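Local coordinates for protein L-rhamnose mutarotase (Formosa agariphila, PDB 6HHN) that catalyses the interconversion of alpha- and beta-L-rhamnose during breakdown of the green-algal polysaccharide ulvan, at residues Glu82-Lys85 against Lys86-Phe90; Asp89-Ala92 against Asp93-Gln96. All blocks are in the same frame, centred on the assembly; numbering follows the deposited sequence.

Contact 1: residues Glu82-Lys85 against Lys86-Phe90; sequences EIVK and KWWDF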
loop_
_atom_site.group_PDB
_atom_site.type_symbol
_atom_site.label_atom_id
_atom_site.label_comp_id
_atom_site.label_asym_id
_atom_site.label_seq_id
_atom_site.Cartn_x
_atom_site.Cartn_y
_atom_site.Cartn_z
ATOM N N GLU A 82 -13.505 -21.734 7.847
ATOM C CA GLU A 82 -13.666 -21.728 9.301
ATOM C C GLU A 82 -12.465 -21.107 10.009
ATOM O O GLU A 82 -12.620 -20.433 11.043
ATOM C CB GLU A 82 -13.903 -23.166 9.782
ATOM C CG GLU A 82 -13.961 -23.349 11.289
ATOM C CD GLU A 82 -14.185 -24.802 11.710
ATOM O OE1 GLU A 82 -14.852 -25.024 12.745
ATOM O OE2 GLU A 82 -13.697 -25.720 11.006
ATOM N N ILE A 83 -11.260 -21.333 9.496
ATOM C CA ILE A 83 -10.077 -20.791 10.151
ATOM C C ILE A 83 -10.002 -19.281 9.970
ATOM O O ILE A 83 -9.613 -18.550 10.894
ATOM C CB ILE A 83 -8.809 -21.488 9.642
ATOM C CG1 ILE A 83 -8.856 -23.001 9.979
ATOM C CG2 ILE A 83 -7.583 -20.893 10.259
ATOM C CD1 ILE A 83 -7.815 -23.887 9.306
ATOM N N VAL A 84 -10.342 -18.786 8.775
ATOM C CA VAL A 84 -10.389 -17.339 8.552
ATOM C C VAL A 84 -11.382 -16.702 9.509
ATOM O O VAL A 84 -11.105 -15.661 10.117
ATOM C CB VAL A 84 -10.726 -17.046 7.079
ATOM C CG1 VAL A 84 -11.022 -15.565 6.889
ATOM C CG2 VAL A 84 -9.590 -17.516 6.176
ATOM N N LYS A 85 -12.559 -17.309 9.659
ATOM C CA LYS A 85 -13.561 -16.737 10.548
ATOM C C LYS A 85 -13.080 -16.744 11.992
ATOM O O LYS A 85 -13.346 -15.797 12.744
ATOM C CB LYS A 85 -14.880 -17.486 10.404
ATOM C CG LYS A 85 -15.556 -17.259 9.054
ATOM C CD LYS A 85 -16.932 -17.921 8.998
ATOM C CE LYS A 85 -16.898 -19.246 8.287
ATOM N NZ LYS A 85 -18.241 -19.885 8.287
ATOM N N LYS A 86 -12.359 -17.802 12.397
ATOM C CA LYS A 86 -11.774 -17.820 13.733
ATOM C C LYS A 86 -10.741 -16.717 13.909
ATOM O O LYS A 86 -10.644 -16.116 14.984
ATOM C CB LYS A 86 -11.157 -19.192 14.027
ATOM C CG LYS A 86 -12.169 -20.255 14.362
ATOM C CD LYS A 86 -11.509 -21.615 14.347
ATOM C CE LYS A 86 -12.477 -22.716 14.744
ATOM N NZ LYS A 86 -12.828 -22.618 16.182
ATOM N N TRP A 87 -9.950 -16.438 12.860
ATOM C CA TRP A 87 -8.985 -15.340 12.931
ATOM C C TRP A 87 -9.703 -13.995 13.082
ATOM O O TRP A 87 -9.322 -13.173 13.918
ATOM C CB TRP A 87 -8.072 -15.348 11.685
ATOM C CG TRP A 87 -7.039 -14.252 11.735
ATOM C CD1 TRP A 87 -7.041 -13.096 11.013
ATOM C CD2 TRP A 87 -5.873 -14.214 12.554
ATOM N NE1 TRP A 87 -5.934 -12.330 11.329
ATOM C CE2 TRP A 87 -5.199 -12.999 12.272
ATOM C CE3 TRP A 87 -5.314 -15.094 13.490
ATOM C CZ2 TRP A 87 -4.015 -12.635 12.910
ATOM C CZ3 TRP A 87 -4.125 -14.740 14.105
ATOM C CH2 TRP A 87 -3.501 -13.507 13.825
ATOM N N TRP A 88 -10.753 -13.780 12.309
ATOM C CA TRP A 88 -11.541 -12.561 12.472
ATOM C C TRP A 88 -12.052 -12.434 13.903
ATOM O O TRP A 88 -11.972 -11.353 14.516
ATOM C CB TRP A 88 -12.702 -12.590 11.496
ATOM C CG TRP A 88 -12.324 -12.439 10.066
ATOM C CD1 TRP A 88 -11.123 -12.028 9.560
ATOM C CD2 TRP A 88 -13.162 -12.714 8.945
ATOM N NE1 TRP A 88 -11.177 -12.004 8.184
ATOM C CE2 TRP A 88 -12.420 -12.428 7.787
ATOM C CE3 TRP A 88 -14.478 -13.156 8.813
ATOM C CZ2 TRP A 88 -12.950 -12.581 6.513
ATOM C CZ3 TRP A 88 -14.998 -13.321 7.547
ATOM C CH2 TRP A 88 -14.238 -13.032 6.416
ATOM N N ASP A 89 -12.612 -13.513 14.454
ATOM C CA ASP A 89 -13.106 -13.441 15.827
ATOM C C ASP A 89 -11.980 -13.076 16.794
ATOM O O ASP A 89 -12.169 -12.300 17.737
ATOM C CB ASP A 89 -13.683 -14.796 16.244
ATOM C CG ASP A 89 -14.978 -15.182 15.514
ATOM O OD1 ASP A 89 -15.631 -14.335 14.880
ATOM O OD2 ASP A 89 -15.350 -16.384 15.589
ATOM N N PHE A 90 -10.800 -13.682 16.616
ATOM C CA PHE A 90 -9.658 -13.434 17.495
ATOM C C PHE A 90 -9.202 -11.985 17.452
ATOM O O PHE A 90 -8.762 -11.445 18.476
ATOM C CB PHE A 90 -8.554 -14.396 17.055
ATOM C CG PHE A 90 -7.253 -14.263 17.770
ATOM C CD1 PHE A 90 -7.123 -14.572 19.100
ATOM C CD2 PHE A 90 -6.108 -13.909 17.062
ATOM C CE1 PHE A 90 -5.904 -14.483 19.747
ATOM C CE2 PHE A 90 -4.886 -13.833 17.689
ATOM C CZ PHE A 90 -4.776 -14.122 19.036
#
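Val84 and Trp88, one helical turn apart, are brought into contact by their first torsions: CG1 of Val84 stands anti to its own backbone N (chi1 170°), whereas CG of Trp88 is anti to its carbonyl carbon (chi1 -70°), which swings the indole back along the helix. The methyl therefore sits over one face of the indole, off centre, with Val84 CG1 3.5 Å from Trp88 CE2 and 3.9 Å from the centroid of the six-membered ring, a CH-pi contact. Val84 O accepts the backbone N-H of Trp88 in a nearly straight bond (N to O 2.9 Å) and also lies over a ring face. Matching i to i+4 bonds start at Glu82, Ile83 and Lys85. Glu82 and Lys86 run side by side in the same direction, touching through carbon, Glu82 CG to Lys86 CE at 3.8 Å; their charged ends, Glu82 OE1 and Lys86 NZ, stay 4.7 Å apart and form no salt bridge. Trp87 and Trp88 probably bind substrate, by analogy with relatives. Trp87 meets the rings of His33, on helix 26-34, and Trp37 edge-to-face, while Ile83, Val84 and Trp87 rest on helix 38-46 and Trp88 lies on the loop at Ser102 and Pro103.

Contact 2: residues Asp89-Ala92 against Asp93-Gln96; sequences DFMA and DIMQ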
loop_
_atom_site.group_PDB
_atom_site.type_symbol
_atom_site.label_atom_id
_atom_site.label_comp_id
_atom_site.label_asym_id
_atom_site.label_seq_id
_atom_site.Cartn_x
_atom_site.Cartn_y
_atom_site.Cartn_z
ATOM N N ASP A 89 -12.612 -13.513 14.454
ATOM C CA ASP A 89 -13.106 -13.441 15.827
ATOM C C ASP A 89 -11.980 -13.076 16.794
ATOM O O ASP A 89 -12.169 -12.300 17.737
ATOM C CB ASP A 89 -13.683 -14.796 16.244
ATOM C CG ASP A 89 -14.978 -15.182 15.514
ATOM O OD1 ASP A 89 -15.631 -14.335 14.880
ATOM O OD2 ASP A 89 -15.350 -16.384 15.589
ATOM N N PHE A 90 -10.800 -13.682 16.616
ATOM C CA PHE A 90 -9.658 -13.434 17.495
ATOM C C PHE A 90 -9.202 -11.985 17.452
ATOM O O PHE A 90 -8.762 -11.445 18.476
ATOM C CB PHE A 90 -8.554 -14.396 17.055
ATOM C CG PHE A 90 -7.253 -14.263 17.770
ATOM C CD1 PHE A 90 -7.123 -14.572 19.100
ATOM C CD2 PHE A 90 -6.108 -13.909 17.062
ATOM C CE1 PHE A 90 -5.904 -14.483 19.747
ATOM C CE2 PHE A 90 -4.886 -13.833 17.689
ATOM C CZ PHE A 90 -4.776 -14.122 19.036
ATOM N N MET A 91 -9.319 -11.330 16.297
ATOM C CA MET A 91 -8.824 -9.983 16.088
ATOM C C MET A 91 -9.872 -8.901 16.344
ATOM O O MET A 91 -9.539 -7.711 16.256
ATOM C CB MET A 91 -8.322 -9.852 14.644
ATOM C CG MET A 91 -7.072 -10.672 14.341
ATOM S SD MET A 91 -5.661 -10.194 15.324
ATOM C CE MET A 91 -5.533 -8.481 14.845
ATOM N N ALA A 92 -11.116 -9.261 16.637
ATOM C CA ALA A 92 -12.221 -8.318 16.504
ATOM C C ALA A 92 -12.208 -7.217 17.558
ATOM O O ALA A 92 -12.845 -6.187 17.344
ATOM C CB ALA A 92 -13.546 -9.074 16.575
ATOM N N ASP A 93 -11.496 -7.411 18.663
ATOM C CA ASP A 93 -11.460 -6.409 19.722
ATOM C C ASP A 93 -10.573 -5.226 19.383
ATOM O O ASP A 93 -10.747 -4.153 19.984
ATOM C CB ASP A 93 -10.970 -7.031 21.037
ATOM C CG ASP A 93 -9.609 -7.766 20.907
ATOM O OD1 ASP A 93 -9.259 -8.282 19.818
ATOM O OD2 ASP A 93 -8.889 -7.852 21.924
ATOM N N ILE A 94 -9.624 -5.374 18.463
ATOM C CA ILE A 94 -8.677 -4.297 18.174
ATOM C C ILE A 94 -8.812 -3.738 16.775
ATOM O O ILE A 94 -8.111 -2.774 16.449
ATOM C CB ILE A 94 -7.224 -4.711 18.472
ATOM C CG1 ILE A 94 -6.774 -5.807 17.520
ATOM C CG2 ILE A 94 -7.123 -5.146 19.948
ATOM C CD1 ILE A 94 -5.341 -6.252 17.779
ATOM N N MET A 95 -9.661 -4.311 15.927
ATOM C CA MET A 95 -9.897 -3.848 14.568
ATOM C C MET A 95 -11.303 -3.265 14.457
ATOM O O MET A 95 -12.202 -3.632 15.212
ATOM C CB MET A 95 -9.812 -5.024 13.565
ATOM C CG MET A 95 -8.509 -5.787 13.543
ATOM S SD MET A 95 -7.242 -4.893 12.654
ATOM C CE MET A 95 -7.854 -4.991 10.960
ATOM N N GLN A 96 -11.484 -2.358 13.500
ATOM C CA GLN A 96 -12.808 -1.930 13.089
ATOM C C GLN A 96 -13.427 -3.028 12.239
ATOM O O GLN A 96 -12.901 -3.375 11.176
ATOM C CB GLN A 96 -12.728 -0.621 12.322
ATOM C CG GLN A 96 -14.053 0.020 12.123
ATOM C CD GLN A 96 -13.942 1.374 11.440
ATOM O OE1 GLN A 96 -13.616 2.379 12.059
ATOM N NE2 GLN A 96 -14.167 1.382 10.152
HETATM O O HOH W 1 -13.782 -3.984 17.034
#
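Met91 and Ile94 form the close-packed part of this turn, their side chains crossing so that the methyl CE of Met91 lies 3.7 Å from CD1 of Ile94. Met91 is bent at chi2 and chi3, and Ile94 holds CG1 between its backbone N and carbonyl carbon (chi1 66°), which also sets that carbon 3.6 Å from Met91 O. Both residues are buried and rest on Arg32 of helix 26-34; Met91 reaches Tyr29 as well. Met91 O accepts two backbone donors: the N of Ile94 at 3.2 Å, approaching from above the carbonyl plane, and the N of Met95 in a weak bond of 3.4 Å. The other side is looser and more exposed. Ala92, partly exposed, sets its CB beside the N of Asp93 and against Asn101, and a modelled water between Ala92 O and Met95 O sits so close to both that the bridge is doubtful. Asp93, exposed, turns its carboxylate back toward the helix end, where OD1 lies 3.5 Å from Phe90 O; these are two acceptors, and the carboxylate is instead held by a salt bridge to Arg32. The bond from Ile94 to Met91, with helical backbone angles at Ala92 and Asp93, defines a type I beta turn, here leading out of a helix of the ferredoxin-like dimeric alpha/beta-barrel fold, beside Tyr29, a probable substrate-binding residue.

From the N terminus, strand 13-20, helices 26-34 and 38-46, and strands 49-50, 52-57 and 62-69 precede helix 82-91. Contact 1 lies wholly within that helix and closes no loop; contact 2 follows at its end, where residues 91-94 close a tight turn into the segment leading to strand 106-114. The two neither nest nor cross: they succeed one another and share Asp89 and Phe90, their centres about 10 Å apart. Phe90, which belongs to both, meets the rings of Trp37 and Trp87 and has Arg32 as a cation-pi partner. Together they fasten the last helix to both earlier helices, and past the turn Gln96 makes backbone bonds to Lys20, in strand 13-20, and to Val104.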